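Local coordinates for protein Pcza361.24 (Amycolatopsis orientalis, PDB 3G2M) that transfers a methyl group from S-adenosyl-L-methionine to nitrogen, acting as an N-methyltransferase in the biosynthesis of glycopeptide antibiotics, at residues 155-160 / 187-192; 160-165 / 250-255; 272-277 / 284-289. All coordinates share one frame; numbering follows the deposited sequence.

Contact 1 of 3, residues 155-160 / 187-192; sequences VISSGS and LLSLAM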
ATOM      1  N   VAL A 155      -7.831 -16.562  13.554  1.00 32.16           N
ATOM      2  CA  VAL A 155      -7.911 -16.571  12.085  1.00 32.21           C
ATOM      3  C   VAL A 155      -8.393 -15.236  11.508  1.00 31.80           C
ATOM      4  O   VAL A 155      -9.186 -14.522  12.131  1.00 31.23           O
ATOM      5  CB  VAL A 155      -8.784 -17.756  11.524  1.00 32.42           C
ATOM      6  CG1 VAL A 155      -8.214 -19.108  11.942  1.00 33.29           C
ATOM      7  CG2 VAL A 155     -10.227 -17.650  11.959  1.00 34.21           C
ATOM      8  N   ILE A 156      -7.892 -14.900  10.319  1.00 30.83           N
ATOM      9  CA  ILE A 156      -8.357 -13.724   9.590  1.00 29.99           C
ATOM     10  C   ILE A 156      -8.363 -14.003   8.086  1.00 30.23           C
ATOM     11  O   ILE A 156      -7.451 -14.642   7.557  1.00 29.81           O
ATOM     12  CB  ILE A 156      -7.533 -12.439   9.950  1.00 29.81           C
ATOM     13  CG1 ILE A 156      -8.231 -11.170   9.436  1.00 29.85           C
ATOM     14  CG2 ILE A 156      -6.080 -12.523   9.451  1.00 29.54           C
ATOM     15  CD1 ILE A 156      -7.627  -9.883   9.976  1.00 29.38           C
ATOM     16  N   SER A 157      -9.405 -13.528   7.414  1.00 29.85           N
ATOM     17  CA  SER A 157      -9.572 -13.757   5.988  1.00 30.80           C
ATOM     18  C   SER A 157      -8.929 -12.648   5.161  1.00 30.49           C
ATOM     19  O   SER A 157      -8.833 -11.500   5.613  1.00 30.43           O
ATOM     20  CB  SER A 157     -11.059 -13.887   5.653  1.00 30.83           C
ATOM     21  OG  SER A 157     -11.245 -14.337   4.319  1.00 34.31           O
ATOM     22  N   SER A 158      -8.501 -12.997   3.945  1.00 29.99           N
ATOM     23  CA  SER A 158      -7.855 -12.048   3.029  1.00 29.75           C
ATOM     24  C   SER A 158      -8.571 -10.704   2.904  1.00 29.67           C
ATOM     25  O   SER A 158      -7.938  -9.656   2.972  1.00 30.03           O
ATOM     26  CB  SER A 158      -7.721 -12.663   1.633  1.00 29.28           C
ATOM     27  OG  SER A 158      -7.020 -11.768   0.790  1.00 29.53           O
ATOM     28  N   GLY A 159      -9.888 -10.742   2.699  1.00 29.78           N
ATOM     29  CA  GLY A 159     -10.671  -9.524   2.488  1.00 29.76           C
ATOM     30  C   GLY A 159     -10.544  -8.529   3.628  1.00 29.89           C
ATOM     31  O   GLY A 159     -10.493  -7.306   3.408  1.00 30.35           O
ATOM     32  N   SER A 160     -10.469  -9.059   4.842  1.00 29.40           N
ATOM     33  CA  SER A 160     -10.428  -8.260   6.062  1.00 29.20           C
ATOM     34  C   SER A 160      -9.080  -7.592   6.318  1.00 28.96           C
ATOM     35  O   SER A 160      -9.023  -6.396   6.582  1.00 28.62           O
ATOM     36  CB  SER A 160     -10.775  -9.156   7.248  1.00 29.16           C
ATOM     37  OG  SER A 160     -12.008  -9.806   7.009  1.00 29.27           O
ATOM     38  N   LEU A 187      -3.629 -17.845  11.881  1.00 32.84           N
ATOM     39  CA  LEU A 187      -3.808 -18.289  10.500  1.00 32.89           C
ATOM     40  C   LEU A 187      -4.407 -17.178   9.670  1.00 32.24           C
ATOM     41  O   LEU A 187      -5.381 -16.549  10.081  1.00 31.63           O
ATOM     42  CB  LEU A 187      -4.723 -19.519  10.417  1.00 32.86           C
ATOM     43  CG  LEU A 187      -4.354 -20.901  10.975  1.00 35.04           C
ATOM     44  CD1 LEU A 187      -3.187 -21.519  10.250  1.00 36.83           C
ATOM     45  CD2 LEU A 187      -4.090 -20.895  12.461  1.00 37.28           C
ATOM     46  N   LEU A 188      -3.824 -16.947   8.499  1.00 31.81           N
ATOM     47  CA  LEU A 188      -4.320 -15.929   7.582  1.00 31.53           C
ATOM     48  C   LEU A 188      -4.496 -16.507   6.181  1.00 31.60           C
ATOM     49  O   LEU A 188      -3.676 -17.299   5.728  1.00 31.99           O
ATOM     50  CB  LEU A 188      -3.350 -14.737   7.507  1.00 31.36           C
ATOM     51  CG  LEU A 188      -2.703 -14.115   8.748  1.00 31.25           C
ATOM     52  CD1 LEU A 188      -1.413 -14.834   9.120  1.00 29.78           C
ATOM     53  CD2 LEU A 188      -2.399 -12.635   8.467  1.00 31.08           C
ATOM     54  N   SER A 189      -5.576 -16.130   5.507  1.00 31.88           N
ATOM     55  CA  SER A 189      -5.652 -16.322   4.066  1.00 31.31           C
ATOM     56  C   SER A 189      -5.331 -14.993   3.401  1.00 31.62           C
ATOM     57  O   SER A 189      -5.660 -13.933   3.942  1.00 31.58           O
ATOM     58  CB  SER A 189      -7.021 -16.832   3.631  1.00 31.79           C
ATOM     59  OG  SER A 189      -8.022 -15.848   3.808  1.00 31.60           O
ATOM     60  N   LEU A 190      -4.668 -15.054   2.248  1.00 31.19           N
ATOM     61  CA  LEU A 190      -4.249 -13.858   1.521  1.00 31.68           C
ATOM     62  C   LEU A 190      -4.378 -14.112   0.034  1.00 31.66           C
ATOM     63  O   LEU A 190      -3.764 -15.045  -0.482  1.00 32.01           O
ATOM     64  CB  LEU A 190      -2.785 -13.504   1.836  1.00 31.22           C
ATOM     65  CG  LEU A 190      -2.407 -13.228   3.305  1.00 32.55           C
ATOM     66  CD1 LEU A 190      -0.899 -13.272   3.511  1.00 32.12           C
ATOM     67  CD2 LEU A 190      -2.975 -11.910   3.783  1.00 32.48           C
ATOM     68  N   ALA A 191      -5.162 -13.277  -0.642  1.00 31.99           N
ATOM     69  CA  ALA A 191      -5.288 -13.340  -2.099  1.00 33.15           C
ATOM     70  C   ALA A 191      -3.941 -13.064  -2.773  1.00 33.93           C
ATOM     71  O   ALA A 191      -3.190 -12.186  -2.335  1.00 33.57           O
ATOM     72  CB  ALA A 191      -6.340 -12.361  -2.582  1.00 33.04           C
HETATM   73  N   MSE A 192      -3.658 -13.819  -3.836  1.00 34.70           N
HETATM   74  CA  MSE A 192      -2.366 -13.801  -4.520  1.00 36.65           C
HETATM   75  C   MSE A 192      -2.578 -13.501  -6.002  1.00 35.73           C
HETATM   76  O   MSE A 192      -3.095 -14.337  -6.745  1.00 35.30           O
HETATM   77  CB  MSE A 192      -1.629 -15.143  -4.333  1.00 36.28           C
HETATM   78  CG  MSE A 192      -0.252 -15.260  -5.037  1.00 38.09           C
HETATM   79 SE   MSE A 192       0.629 -17.028  -4.833  1.00 42.63          SE
HETATM   80  CE  MSE A 192      -0.650 -18.103  -5.823  1.00 41.23           C
TER
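Strands 151-156 and 184-191 are parallel neighbours in the seven-stranded sheet of the class I methyltransferase (Rossmann-like) fold, and here the first of them turns into helix 158-161 at Ser157, a residue of the S-adenosyl-L-methionine site. Val155 pairs with Leu187 and Ile156 with Leu188. Ile156 N donates to Leu187 O at 3.0 Å, and Ser189 N returns a bond to Ile156 O at 3.2 Å. On the Val155 face, CG1 of Val155 lies 3.8 Å from CB of Leu187, and Phe75 of helix 69-79 packs on both residues. On the other face CG2 of Ile156 sits 3.8 Å from CG of Leu188 and equally close to its CD2. The longer branch of Ile156 leads elsewhere: CG1 is anti to the backbone N (chi1 -167°), and the side chain also touches Met142.

Past Ile156 the strand pairing gives way to two serine hydroxyls. Ser189 OG, between its backbone N and carbonyl carbon (chi1 69°), accepts from Ser158 N at 2.9 Å. Two residues on, the roles reverse: Ala191 N donates to Ser158 OG at 2.8 Å with an N-H...O angle of 161°, while CB of Ala191 lies 3.5 Å from the same Ser158 OG. Glu71 OE2 is hydrogen-bonded to both Ser157 OG and Ser189 OG, so one carboxylate oxygen joins the cofactor-site serine to the adjoining strand.

Each serine oxygen thus takes the place of a backbone acceptor where the chain leaves the sheet. Because Ser158 N and Ala191 N both find acceptors across the contact, the first residue of the helix, the buried Ser158, is tied to the end of strand 184-191, while Ser157, between the last paired residue and Ser158, turns its hydroxyl to Glu71.

Contact 2 of 3, residues 160-165 / 250-255; sequences SINELD and RLLAPD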
ATOM      1  N   SER A 160     -10.469  -9.059   4.842  1.00 29.40           N
ATOM      2  CA  SER A 160     -10.428  -8.260   6.062  1.00 29.20           C
ATOM      3  C   SER A 160      -9.080  -7.592   6.318  1.00 28.96           C
ATOM      4  O   SER A 160      -9.023  -6.396   6.582  1.00 28.62           O
ATOM      5  CB  SER A 160     -10.775  -9.156   7.248  1.00 29.16           C
ATOM      6  OG  SER A 160     -12.008  -9.806   7.009  1.00 29.27           O
ATOM      7  N   ILE A 161      -7.997  -8.368   6.276  1.00 28.76           N
ATOM      8  CA  ILE A 161      -6.663  -7.785   6.506  1.00 28.65           C
ATOM      9  C   ILE A 161      -6.330  -6.740   5.431  1.00 28.58           C
ATOM     10  O   ILE A 161      -5.737  -5.709   5.724  1.00 28.10           O
ATOM     11  CB  ILE A 161      -5.539  -8.861   6.648  1.00 28.61           C
ATOM     12  CG1 ILE A 161      -4.182  -8.181   6.966  1.00 29.50           C
ATOM     13  CG2 ILE A 161      -5.469  -9.750   5.403  1.00 29.07           C
ATOM     14  CD1 ILE A 161      -3.075  -9.121   7.448  1.00 28.69           C
ATOM     15  N   ASN A 162      -6.754  -6.989   4.195  1.00 28.86           N
ATOM     16  CA  ASN A 162      -6.521  -6.037   3.105  1.00 29.14           C
ATOM     17  C   ASN A 162      -7.278  -4.712   3.255  1.00 29.56           C
ATOM     18  O   ASN A 162      -6.967  -3.742   2.572  1.00 29.52           O
ATOM     19  CB  ASN A 162      -6.800  -6.682   1.735  1.00 28.65           C
ATOM     20  CG  ASN A 162      -5.595  -7.451   1.195  1.00 29.50           C
ATOM     21  OD1 ASN A 162      -4.598  -6.851   0.788  1.00 28.37           O
ATOM     22  ND2 ASN A 162      -5.692  -8.779   1.171  1.00 27.95           N
ATOM     23  N   GLU A 163      -8.253  -4.663   4.157  1.00 30.19           N
ATOM     24  CA  GLU A 163      -8.960  -3.408   4.450  1.00 31.78           C
ATOM     25  C   GLU A 163      -8.138  -2.473   5.352  1.00 30.94           C
ATOM     26  O   GLU A 163      -8.479  -1.301   5.520  1.00 31.34           O
ATOM     27  CB  GLU A 163     -10.345  -3.702   5.058  1.00 31.83           C
ATOM     28  CG  GLU A 163     -11.354  -4.159   3.992  1.00 34.58           C
ATOM     29  CD  GLU A 163     -12.751  -4.461   4.512  1.00 35.50           C
ATOM     30  OE1 GLU A 163     -13.011  -4.399   5.744  1.00 39.97           O
ATOM     31  OE2 GLU A 163     -13.613  -4.763   3.655  1.00 41.10           O
ATOM     32  N   LEU A 164      -7.042  -2.990   5.909  1.00 30.01           N
ATOM     33  CA  LEU A 164      -6.226  -2.242   6.874  1.00 29.33           C
ATOM     34  C   LEU A 164      -4.971  -1.645   6.235  1.00 29.01           C
ATOM     35  O   LEU A 164      -4.266  -2.329   5.485  1.00 28.52           O
ATOM     36  CB  LEU A 164      -5.816  -3.162   8.034  1.00 29.15           C
ATOM     37  CG  LEU A 164      -6.895  -3.835   8.894  1.00 29.57           C
ATOM     38  CD1 LEU A 164      -6.239  -4.666  10.008  1.00 30.09           C
ATOM     39  CD2 LEU A 164      -7.865  -2.793   9.483  1.00 28.65           C
ATOM     40  N   ASP A 165      -4.689  -0.382   6.548  1.00 28.32           N
ATOM     41  CA  ASP A 165      -3.452   0.257   6.112  1.00 27.90           C
ATOM     42  C   ASP A 165      -2.255  -0.270   6.920  1.00 28.18           C
ATOM     43  O   ASP A 165      -2.421  -1.121   7.799  1.00 26.89           O
ATOM     44  CB  ASP A 165      -3.557   1.802   6.139  1.00 27.86           C
ATOM     45  CG  ASP A 165      -3.690   2.381   7.543  1.00 28.43           C
ATOM     46  OD1 ASP A 165      -3.406   1.690   8.546  1.00 26.01           O
ATOM     47  OD2 ASP A 165      -4.091   3.561   7.638  1.00 27.77           O
ATOM     48  N   ARG A 250      -7.331  -2.380  -1.882  1.00 35.60           N
ATOM     49  CA  ARG A 250      -5.969  -2.790  -1.600  1.00 34.36           C
ATOM     50  C   ARG A 250      -5.811  -4.276  -1.871  1.00 33.87           C
ATOM     51  O   ARG A 250      -6.682  -5.072  -1.512  1.00 32.88           O
ATOM     52  CB  ARG A 250      -5.649  -2.503  -0.131  1.00 34.56           C
ATOM     53  CG  ARG A 250      -4.282  -2.987   0.343  1.00 33.33           C
ATOM     54  CD  ARG A 250      -4.080  -2.689   1.826  1.00 33.46           C
ATOM     55  NE  ARG A 250      -3.981  -1.256   2.098  1.00 33.51           N
ATOM     56  CZ  ARG A 250      -4.971  -0.489   2.553  1.00 34.07           C
ATOM     57  NH1 ARG A 250      -6.176  -0.993   2.794  1.00 31.63           N
ATOM     58  NH2 ARG A 250      -4.747   0.800   2.775  1.00 35.30           N
ATOM     59  N   LEU A 251      -4.705  -4.639  -2.516  1.00 33.47           N
ATOM     60  CA  LEU A 251      -4.325  -6.041  -2.635  1.00 33.60           C
ATOM     61  C   LEU A 251      -2.855  -6.199  -2.295  1.00 32.89           C
ATOM     62  O   LEU A 251      -1.979  -5.833  -3.080  1.00 32.82           O
ATOM     63  CB  LEU A 251      -4.643  -6.612  -4.031  1.00 33.57           C
ATOM     64  CG  LEU A 251      -4.486  -8.136  -4.184  1.00 33.84           C
ATOM     65  CD1 LEU A 251      -5.472  -8.890  -3.295  1.00 34.81           C
ATOM     66  CD2 LEU A 251      -4.659  -8.567  -5.620  1.00 34.86           C
ATOM     67  N   LEU A 252      -2.596  -6.738  -1.109  1.00 31.90           N
ATOM     68  CA  LEU A 252      -1.238  -6.962  -0.665  1.00 31.33           C
ATOM     69  C   LEU A 252      -0.720  -8.285  -1.221  1.00 31.39           C
ATOM     70  O   LEU A 252      -1.465  -9.280  -1.317  1.00 31.08           O
ATOM     71  CB  LEU A 252      -1.167  -6.971   0.868  1.00 31.10           C
ATOM     72  CG  LEU A 252      -1.523  -5.677   1.608  1.00 30.02           C
ATOM     73  CD1 LEU A 252      -2.057  -5.982   3.008  1.00 29.22           C
ATOM     74  CD2 LEU A 252      -0.324  -4.745   1.663  1.00 28.98           C
ATOM     75  N   ALA A 253       0.555  -8.292  -1.587  1.00 30.81           N
ATOM     76  CA  ALA A 253       1.239  -9.531  -1.929  1.00 31.16           C
ATOM     77  C   ALA A 253       1.368 -10.368  -0.655  1.00 30.96           C
ATOM     78  O   ALA A 253       1.715  -9.826   0.391  1.00 30.93           O
ATOM     79  CB  ALA A 253       2.624  -9.216  -2.520  1.00 30.72           C
ATOM     80  N   PRO A 254       1.048 -11.685  -0.717  1.00 31.51           N
ATOM     81  CA  PRO A 254       1.241 -12.547   0.463  1.00 31.25           C
ATOM     82  C   PRO A 254       2.632 -12.434   1.093  1.00 31.31           C
ATOM     83  O   PRO A 254       2.748 -12.421   2.320  1.00 30.91           O
ATOM     84  CB  PRO A 254       1.005 -13.962  -0.097  1.00 31.69           C
ATOM     85  CG  PRO A 254       0.025 -13.729  -1.221  1.00 31.34           C
ATOM     86  CD  PRO A 254       0.460 -12.430  -1.848  1.00 30.92           C
ATOM     87  N   ASP A 255       3.675 -12.326   0.269  1.00 31.59           N
ATOM     88  CA  ASP A 255       5.050 -12.215   0.779  1.00 31.51           C
ATOM     89  C   ASP A 255       5.287 -10.915   1.559  1.00 31.05           C
ATOM     90  O   ASP A 255       6.108 -10.888   2.480  1.00 31.06           O
ATOM     91  CB  ASP A 255       6.088 -12.360  -0.349  1.00 32.07           C
ATOM     92  CG  ASP A 255       6.211 -13.801  -0.867  1.00 33.92           C
ATOM     93  OD1 ASP A 255       5.841 -14.750  -0.144  1.00 36.75           O
ATOM     94  OD2 ASP A 255       6.677 -13.983  -2.011  1.00 35.89           O
TER
HETATM   95  O   HOH W   1      -3.604 -10.230  -0.115  1.00 25.02           O
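A type I beta turn from Ile161 to Leu164 brings the chain after helix 158-161 against the end of strand 244-252, with the CA atoms of Asn162 and Arg250 5.7 Å apart. Leu164 N closes the turn on Ile161 O; the next carbonyl, Asn162 O, faces Arg250, and the side chain of Asn162 lies alongside the strand backbone.

The side-chain amide of Asn162 bonds the backbone of Leu252 directly and through a water. Asn162 OD1 accepts from Leu252 N at 2.8 Å, the donor tilted 20° from the carbonyl plane, and rests 3.4 Å from CG of Leu252. Asn162 ND2 donates to a water 2.8 Å away, which in turn donates to Leu252 O. ND2 also bonds Ser158 O, so both polar ends of the amide are engaged and its rotation is fixed.

Arg250 extends from the strand with CG anti to its backbone N (chi1 175°) and bends at chi3, carrying the guanidinium under the turn. Arg250 NH1 donates to Asn162 O at 2.9 Å, with the acceptor in the guanidinium plane and an N-H...O angle of 169°. Leu164 O and Asp165 CA lie over one face, both offset toward its rim.

Arg169 of helix 166-179 touches Arg250 and Leu252 and bonds Leu164 O, while Asp165 OD1 caps that helix at Asp168 N. Glu225 of strand 219-234 packs on Leu252 and makes a long, weak ion pair with Arg250 NE, and His221 of the second subunit packs on Leu251.

Contact 3 of 3, residues 272-277 / 284-289; sequences TPFASG and MVLVEA
Phe274 and Met284, a selenomethionine, meet as a hydrogen-bonded pair in the antiparallel beta hairpin of strands 267-274 and 284-290, at one edge of the methyltransferase sheet. CB of Met284 lies over one face of the Phe274 ring, 3.9 Å from its centroid and 18° off the normal, a CH-pi contact. CG of Met284 comes to 3.4 Å from CZ of Phe274. The selenium of Met284 reaches the rim obliquely, 4.5 Å from the centroid of the Phe274 ring, a Met-aromatic contact; a bend at chi3 (-84°) then carries CE of Met284 to CB of Ser276. The ring stands beside the partner strand because CG of Phe274 lies between the backbone N and the carbonyl carbon (chi1 69°). This turns CE2 of Phe274 toward Leu286, 3.8 Å from CB of Leu286, with Leu286 N near the ring plane at the edge.

The backbone beneath holds these side chains in register. Phe274 N donates to Met284 O at 2.7 Å, whereas the return bond from Met284 N to Phe274 O is weak. Thr272 and Leu286 form the other hydrogen-bonded pair, each N donating to the other's O. Between them Pro273 faces Val285 in the non-hydrogen-bonded position, where the proline ring takes the place of an N-H without costing the hairpin a bond.

Further out, Glu74, Phe75 and Arg78 of helix 69-79 pack over the face carrying Phe274, Leu286 and Thr272, while strand 184-191 continues the sheet beyond Val285 and Val287. Asp283 bonds Ser276 OG at the loop end. At the opposite end Lys185 forms a salt bridge with Glu288 OE1, and Glu288 OE2 accepts from a water 2.7 Å away that also donates to Leu286 O and is hydrogen-bonded to Thr272 OG1.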
ATOM      1  N   THR A 272       0.935 -21.859   2.299  1.00 39.93           N
ATOM      2  CA  THR A 272       0.402 -22.849   1.372  1.00 39.94           C
ATOM      3  C   THR A 272      -0.551 -22.210   0.362  1.00 39.96           C
ATOM      4  O   THR A 272      -1.657 -21.798   0.723  1.00 39.66           O
ATOM      5  CB  THR A 272      -0.321 -23.995   2.114  1.00 39.93           C
ATOM      6  OG1 THR A 272       0.513 -24.483   3.174  1.00 39.69           O
ATOM      7  CG2 THR A 272      -0.646 -25.141   1.151  1.00 40.39           C
ATOM      8  N   PRO A 273      -0.125 -22.128  -0.913  1.00 40.21           N
ATOM      9  CA  PRO A 273      -1.035 -21.645  -1.951  1.00 40.41           C
ATOM     10  C   PRO A 273      -2.195 -22.614  -2.192  1.00 40.58           C
ATOM     11  O   PRO A 273      -2.026 -23.832  -2.069  1.00 40.73           O
ATOM     12  CB  PRO A 273      -0.133 -21.529  -3.189  1.00 40.44           C
ATOM     13  CG  PRO A 273       0.995 -22.456  -2.928  1.00 40.91           C
ATOM     14  CD  PRO A 273       1.212 -22.446  -1.449  1.00 40.42           C
ATOM     15  N   PHE A 274      -3.365 -22.066  -2.506  1.00 40.60           N
ATOM     16  CA  PHE A 274      -4.558 -22.861  -2.784  1.00 40.83           C
ATOM     17  C   PHE A 274      -5.544 -22.071  -3.638  1.00 41.11           C
ATOM     18  O   PHE A 274      -5.435 -20.849  -3.747  1.00 40.75           O
ATOM     19  CB  PHE A 274      -5.219 -23.349  -1.484  1.00 40.67           C
ATOM     20  CG  PHE A 274      -5.852 -22.253  -0.657  1.00 40.63           C
ATOM     21  CD1 PHE A 274      -7.215 -21.987  -0.761  1.00 40.87           C
ATOM     22  CD2 PHE A 274      -5.097 -21.518   0.248  1.00 40.40           C
ATOM     23  CE1 PHE A 274      -7.807 -20.992   0.011  1.00 40.95           C
ATOM     24  CE2 PHE A 274      -5.684 -20.515   1.022  1.00 40.23           C
ATOM     25  CZ  PHE A 274      -7.035 -20.259   0.906  1.00 40.30           C
ATOM     26  N   ALA A 275      -6.492 -22.778  -4.249  1.00 41.61           N
ATOM     27  CA  ALA A 275      -7.527 -22.154  -5.066  1.00 42.36           C
ATOM     28  C   ALA A 275      -8.757 -21.858  -4.219  1.00 43.16           C
ATOM     29  O   ALA A 275      -9.289 -22.744  -3.543  1.00 43.17           O
ATOM     30  CB  ALA A 275      -7.888 -23.046  -6.249  1.00 42.35           C
ATOM     31  N   SER A 276      -9.206 -20.608  -4.261  1.00 44.09           N
ATOM     32  CA  SER A 276     -10.365 -20.173  -3.483  1.00 45.21           C
ATOM     33  C   SER A 276     -11.686 -20.787  -3.966  1.00 45.75           C
ATOM     34  O   SER A 276     -12.632 -20.920  -3.190  1.00 45.89           O
ATOM     35  CB  SER A 276     -10.453 -18.646  -3.464  1.00 45.16           C
ATOM     36  OG  SER A 276     -10.532 -18.124  -4.777  1.00 45.90           O
ATOM     37  N   GLY A 277     -11.743 -21.161  -5.243  1.00 46.47           N
ATOM     38  CA  GLY A 277     -12.930 -21.815  -5.797  1.00 47.21           C
ATOM     39  C   GLY A 277     -12.866 -23.332  -5.753  1.00 47.67           C
ATOM     40  O   GLY A 277     -13.665 -24.012  -6.406  1.00 47.91           O
HETATM   41  N   MSE A 284      -4.699 -17.890  -3.755  1.00 38.95           N
HETATM   42  CA  MSE A 284      -4.715 -17.556  -2.346  1.00 40.11           C
HETATM   43  C   MSE A 284      -3.634 -18.335  -1.621  1.00 37.94           C
HETATM   44  O   MSE A 284      -3.253 -19.421  -2.054  1.00 37.67           O
HETATM   45  CB  MSE A 284      -6.084 -17.899  -1.762  1.00 40.07           C
HETATM   46  CG  MSE A 284      -6.426 -17.186  -0.491  1.00 42.18           C
HETATM   47 SE   MSE A 284      -8.359 -17.232  -0.286  1.00 47.01          SE
HETATM   48  CE  MSE A 284      -8.801 -15.690  -1.405  1.00 46.66           C
ATOM     49  N   VAL A 285      -3.158 -17.777  -0.510  1.00 36.17           N
ATOM     50  CA  VAL A 285      -2.123 -18.395   0.315  1.00 34.98           C
ATOM     51  C   VAL A 285      -2.626 -18.514   1.765  1.00 34.38           C
ATOM     52  O   VAL A 285      -3.152 -17.544   2.329  1.00 33.87           O
ATOM     53  CB  VAL A 285      -0.788 -17.577   0.260  1.00 35.00           C
ATOM     54  CG1 VAL A 285       0.279 -18.195   1.149  1.00 35.43           C
ATOM     55  CG2 VAL A 285      -0.272 -17.489  -1.164  1.00 34.82           C
ATOM     56  N   LEU A 286      -2.495 -19.711   2.340  1.00 33.15           N
ATOM     57  CA  LEU A 286      -2.763 -19.917   3.758  1.00 32.49           C
ATOM     58  C   LEU A 286      -1.458 -19.829   4.535  1.00 32.28           C
ATOM     59  O   LEU A 286      -0.578 -20.684   4.391  1.00 31.47           O
ATOM     60  CB  LEU A 286      -3.464 -21.263   4.017  1.00 32.38           C
ATOM     61  CG  LEU A 286      -4.449 -21.391   5.195  1.00 31.55           C
ATOM     62  CD1 LEU A 286      -3.778 -21.175   6.554  1.00 30.82           C
ATOM     63  CD2 LEU A 286      -5.683 -20.482   5.052  1.00 30.92           C
ATOM     64  N   VAL A 287      -1.355 -18.793   5.363  1.00 32.18           N
ATOM     65  CA  VAL A 287      -0.141 -18.489   6.125  1.00 32.67           C
ATOM     66  C   VAL A 287      -0.337 -18.912   7.579  1.00 32.68           C
ATOM     67  O   VAL A 287      -1.365 -18.607   8.182  1.00 32.43           O
ATOM     68  CB  VAL A 287       0.202 -16.968   6.038  1.00 32.63           C
ATOM     69  CG1 VAL A 287       1.336 -16.580   6.993  1.00 33.11           C
ATOM     70  CG2 VAL A 287       0.553 -16.569   4.602  1.00 32.95           C
ATOM     71  N   GLU A 288       0.636 -19.638   8.128  1.00 32.85           N
ATOM     72  CA  GLU A 288       0.620 -20.019   9.546  1.00 32.80           C
ATOM     73  C   GLU A 288       1.734 -19.291  10.279  1.00 32.92           C
ATOM     74  O   GLU A 288       2.899 -19.345   9.863  1.00 32.63           O
ATOM     75  CB  GLU A 288       0.828 -21.523   9.717  1.00 33.37           C
ATOM     76  CG  GLU A 288      -0.274 -22.392   9.147  1.00 34.16           C
ATOM     77  CD  GLU A 288       0.166 -23.822   8.988  1.00 35.90           C
ATOM     78  OE1 GLU A 288       0.514 -24.444  10.021  1.00 36.93           O
ATOM     79  OE2 GLU A 288       0.177 -24.313   7.834  1.00 33.67           O
ATOM     80  N   ALA A 289       1.384 -18.630  11.379  1.00 32.74           N
ATOM     81  CA  ALA A 289       2.373 -17.884  12.153  1.00 32.91           C
ATOM     82  C   ALA A 289       2.244 -18.163  13.640  1.00 33.04           C
ATOM     83  O   ALA A 289       1.138 -18.331  14.163  1.00 32.77           O
ATOM     84  CB  ALA A 289       2.263 -16.386  11.879  1.00 32.65           C
TER
HETATM   85  O   HOH W   2       0.022 -23.199   5.409  1.00 31.09           O

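Overall arrangement
Strand 184-191 links the three contacts. Its pairing with strand 151-156 is contact 1, and its other edge meets the hairpin of contact 3 through Leu188 O and Val287 N, 2.8 Å apart, and Leu190 O and Val285 N, also 2.8 Å; the two centres are about 8 Å apart. Contact 2 shares Ser160 and helix 158-161 with contact 1 and packs on it where CB of Ala191 meets CD1 of Leu251 at 3.6 Å. Contacts 2 and 3 touch at Pro254 and Val285. The S-adenosyl-L-methionine site, unoccupied here, includes Ser157; the side chain of Met284 lies about 6 Å from that of Ser157, and that of Leu164 about 4 Å from that of Met142, also of the site.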